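Local coordinates for carbonic anhydrase (Neosartorya fumigata, PDB 6LAC), which probably catalyses the reversible hydration of carbon dioxide to hydrogencarbonate as a zinc-dependent, dimeric beta-class carbonic anhydrase, at residues V29-C34 and D50-Y55. The protein carries 1 engineered substitution. Residues are numbered along the deposited sequence; the frame is centred on the assembly and turned at random.
With ZN (zinc ion), chain C.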
ATOM      1  N   VAL A  29      -7.908   9.600   6.971  1.00 12.24           N
ATOM      2  CA  VAL A  29      -8.599   9.219   5.720  1.00 11.26           C
ATOM      3  C   VAL A  29      -7.950   7.938   5.214  1.00 10.03           C
ATOM      4  O   VAL A  29      -6.694   7.887   5.142  1.00 11.26           O
ATOM      5  CB  VAL A  29      -8.498  10.354   4.687  1.00 11.58           C
ATOM      6  CG1 VAL A  29      -9.099   9.934   3.370  1.00 12.80           C
ATOM      7  CG2 VAL A  29      -9.096  11.665   5.240  1.00 13.03           C
ATOM      8  N   LEU A  30      -8.749   6.946   4.860  1.00  9.54           N
ATOM      9  CA  LEU A  30      -8.198   5.727   4.208  1.00  8.94           C
ATOM     10  C   LEU A  30      -7.999   6.090   2.752  1.00  9.48           C
ATOM     11  O   LEU A  30      -8.970   6.364   2.014  1.00  9.83           O
ATOM     12  CB  LEU A  30      -9.163   4.566   4.380  1.00  9.94           C
ATOM     13  CG  LEU A  30      -8.872   3.329   3.523  1.00  9.88           C
ATOM     14  CD1 LEU A  30      -7.477   2.754   3.791  1.00  9.78           C
ATOM     15  CD2 LEU A  30      -9.921   2.291   3.723  1.00 10.82           C
ATOM     16  N   TRP A  31      -6.742   6.075   2.320  1.00 10.00           N
ATOM     17  CA  TRP A  31      -6.313   6.433   0.946  1.00  9.50           C
ATOM     18  C   TRP A  31      -5.957   5.140   0.243  1.00  9.56           C
ATOM     19  O   TRP A  31      -4.951   4.515   0.677  1.00 10.61           O
ATOM     20  CB  TRP A  31      -5.155   7.407   0.984  1.00  9.38           C
ATOM     21  CG  TRP A  31      -4.807   7.964  -0.352  1.00  9.87           C
ATOM     22  CD1 TRP A  31      -4.020   7.430  -1.331  1.00  9.80           C
ATOM     23  CD2 TRP A  31      -5.279   9.211  -0.859  1.00 10.19           C
ATOM     24  NE1 TRP A  31      -4.017   8.247  -2.426  1.00 10.41           N
ATOM     25  CE2 TRP A  31      -4.763   9.358  -2.160  1.00 10.99           C
ATOM     26  CE3 TRP A  31      -6.112  10.205  -0.357  1.00 11.67           C
ATOM     27  CZ2 TRP A  31      -5.053  10.487  -2.953  1.00 11.78           C
ATOM     28  CZ3 TRP A  31      -6.381  11.304  -1.129  1.00 13.66           C
ATOM     29  CH2 TRP A  31      -5.864  11.440  -2.392  1.00 13.79           C
ATOM     30  N   ILE A  32      -6.665   4.724  -0.767  1.00  8.72           N
ATOM     31  CA  ILE A  32      -6.420   3.492  -1.548  1.00  9.41           C
ATOM     32  C   ILE A  32      -5.829   3.901  -2.868  1.00  9.81           C
ATOM     33  O   ILE A  32      -6.511   4.534  -3.666  1.00 10.60           O
ATOM     34  CB  ILE A  32      -7.674   2.669  -1.713  1.00  9.89           C
ATOM     35  CG1 ILE A  32      -8.222   2.262  -0.349  1.00 10.78           C
ATOM     36  CG2 ILE A  32      -7.425   1.464  -2.602  1.00 10.83           C
ATOM     37  CD1 ILE A  32      -9.647   1.743  -0.366  1.00 12.05           C
ATOM     38  N   GLY A  33      -4.565   3.604  -3.078  1.00  9.28           N
ATOM     39  CA  GLY A  33      -3.816   3.964  -4.274  1.00  9.74           C
ATOM     40  C   GLY A  33      -3.204   2.717  -4.874  1.00  9.82           C
ATOM     41  O   GLY A  33      -3.288   1.585  -4.368  1.00  9.62           O
ATOM     42  N   CYS A  34      -2.552   2.918  -6.005  1.00 10.19           N
ATOM     43  CA  CYS A  34      -1.923   1.828  -6.801  1.00  9.10           C
ATOM     44  C   CYS A  34      -0.416   1.746  -6.567  1.00  8.43           C
ATOM     45  O   CYS A  34       0.305   2.749  -6.495  1.00  8.95           O
ATOM     46  CB  CYS A  34      -2.178   2.027  -8.276  1.00  9.40           C
ATOM     47  SG  CYS A  34      -1.468   0.699  -9.296  1.00  9.75           S
ATOM     48  N   ASP A  50       0.192  12.974   8.199  1.00 17.18           N
ATOM     49  CA  ASP A  50      -0.273  12.306   9.426  1.00 17.11           C
ATOM     50  C   ASP A  50      -1.796  12.050   9.383  1.00 17.10           C
ATOM     51  O   ASP A  50      -2.255  11.311  10.261  1.00 19.90           O
ATOM     52  CB  ASP A  50       0.142  13.082  10.692  1.00 19.68           C
ATOM     53  CG  ASP A  50      -0.418  14.477  10.864  1.00 22.55           C
ATOM     54  OD1 ASP A  50      -1.249  14.928  10.059  1.00 26.97           O
ATOM     55  OD2 ASP A  50       0.031  15.141  11.836  1.00 30.29           O
ATOM     56  N   GLU A  51      -2.506  12.555   8.387  1.00 15.09           N
ATOM     57  CA  GLU A  51      -3.951  12.294   8.253  1.00 15.08           C
ATOM     58  C   GLU A  51      -4.194  11.153   7.261  1.00 13.79           C
ATOM     59  O   GLU A  51      -5.334  10.851   6.932  1.00 14.72           O
ATOM     60  CB  GLU A  51      -4.680  13.564   7.818  1.00 15.85           C
ATOM     61  CG  GLU A  51      -4.663  14.622   8.922  1.00 17.19           C
ATOM     62  CD  GLU A  51      -5.460  15.870   8.591  1.00 19.05           C
ATOM     63  OE1 GLU A  51      -6.239  15.928   7.624  1.00 19.10           O
ATOM     64  OE2 GLU A  51      -5.234  16.864   9.354  1.00 22.46           O
ATOM     65  N   ILE A  52      -3.147  10.607   6.671  1.00 13.45           N
ATOM     66  CA  ILE A  52      -3.298   9.570   5.626  1.00 13.43           C
ATOM     67  C   ILE A  52      -3.058   8.191   6.254  1.00 11.25           C
ATOM     68  O   ILE A  52      -2.014   7.968   6.840  1.00 12.86           O
ATOM     69  CB  ILE A  52      -2.373   9.831   4.426  1.00 12.80           C
ATOM     70  CG1 ILE A  52      -2.604  11.228   3.800  1.00 14.51           C
ATOM     71  CG2 ILE A  52      -2.521   8.719   3.372  1.00 13.43           C
ATOM     72  CD1 ILE A  52      -1.625  11.596   2.665  1.00 15.66           C
ATOM     73  N   PHE A  53      -4.010   7.301   6.083  1.00 10.85           N
ATOM     74  CA  PHE A  53      -3.868   5.882   6.408  1.00  9.45           C
ATOM     75  C   PHE A  53      -3.911   5.210   5.042  1.00  9.54           C
ATOM     76  O   PHE A  53      -4.956   5.170   4.398  1.00 10.01           O
ATOM     77  CB  PHE A  53      -4.990   5.472   7.369  1.00 10.54           C
ATOM     78  CG  PHE A  53      -4.896   4.033   7.768  1.00 10.23           C
ATOM     79  CD1 PHE A  53      -3.963   3.640   8.702  1.00 10.78           C
ATOM     80  CD2 PHE A  53      -5.743   3.091   7.218  1.00 11.12           C
ATOM     81  CE1 PHE A  53      -3.861   2.301   9.030  1.00 11.27           C
ATOM     82  CE2 PHE A  53      -5.606   1.741   7.544  1.00 12.45           C
ATOM     83  CZ  PHE A  53      -4.665   1.370   8.450  1.00 12.33           C
ATOM     84  N   GLU A  54      -2.752   4.752   4.572  1.00 10.07           N
ATOM     85  CA  GLU A  54      -2.564   4.454   3.140  1.00  9.82           C
ATOM     86  C   GLU A  54      -2.597   2.950   2.906  1.00 10.02           C
ATOM     87  O   GLU A  54      -1.733   2.244   3.496  1.00 11.37           O
ATOM     88  CB  GLU A  54      -1.259   5.100   2.714  1.00 10.39           C
ATOM     89  CG  GLU A  54      -0.958   4.955   1.239  1.00 11.23           C
ATOM     90  CD  GLU A  54       0.333   5.642   0.795  1.00 11.29           C
ATOM     91  OE1 GLU A  54       1.140   5.968   1.674  1.00 12.56           O
ATOM     92  OE2 GLU A  54       0.541   5.760  -0.431  1.00 12.22           O
ATOM     93  N   TYR A  55      -3.439   2.491   2.002  1.00  9.69           N
ATOM     94  CA  TYR A  55      -3.427   1.103   1.526  1.00  9.71           C
ATOM     95  C   TYR A  55      -3.078   1.192   0.061  1.00  9.20           C
ATOM     96  O   TYR A  55      -3.808   1.795  -0.740  1.00 10.82           O
ATOM     97  CB  TYR A  55      -4.789   0.416   1.736  1.00 10.96           C
ATOM     98  CG  TYR A  55      -4.775  -1.037   1.317  1.00 11.30           C
ATOM     99  CD1 TYR A  55      -3.895  -1.922   1.940  1.00 14.13           C
ATOM    100  CD2 TYR A  55      -5.520  -1.521   0.269  1.00 13.98           C
ATOM    101  CE1 TYR A  55      -3.762  -3.249   1.557  1.00 15.34           C
ATOM    102  CE2 TYR A  55      -5.403  -2.858  -0.120  1.00 14.12           C
ATOM    103  CZ  TYR A  55      -4.510  -3.707   0.511  1.00 15.69           C
ATOM    104  OH  TYR A  55      -4.247  -5.008   0.119  1.00 17.93           O
TER
HETATM  105 ZN    ZN C 201      -1.134   1.817 -11.221  1.00 10.25          ZN
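Val29 N bonds to Glu51 O (2.9 Å), so the parallel ladder starts on a 3-10 residue before strand 52-57, the donor lying nearly along the C=O axis (160°). Four more N-H...O bonds follow, ending with Gly33 N to Tyr55 O at 3.1 Å, where glycine brings backbone alone. Leu30 CA and Ile32 CA add weaker CA-H...O contacts to Phe53 O and Tyr55 O. The ladder joins neighbouring strands in the central sheet of the beta-carbonic anhydrase fold. On one face, the Leu30 methyl CD1 touches both Phe53 CD2 (3.9 Å), obliquely, and Tyr55 CB (4.1 Å); helix 66-77 packs on Leu30 and Tyr55. On the other, Trp31 CB rests against Ile52 CG2 at 3.8 Å; with CG anti to the backbone N (chi1 -171°), the indole leads away from strand 52-57, and NE1 bonds to Glu41. Branched Val29 and Ile52 suit extended backbone. Extended Glu54 carries OE2 to a salt bridge with Arg56 of its own chain, while long Tyr55 takes its hydroxyl to Tyr55 of the second subunit. Cys34 SG binds zinc at 2.2 Å, and Asp36, His89 and Cys92 complete the site. Backbone bonding and apolar packing thus tie a metal ligand's strand to the dimer interface.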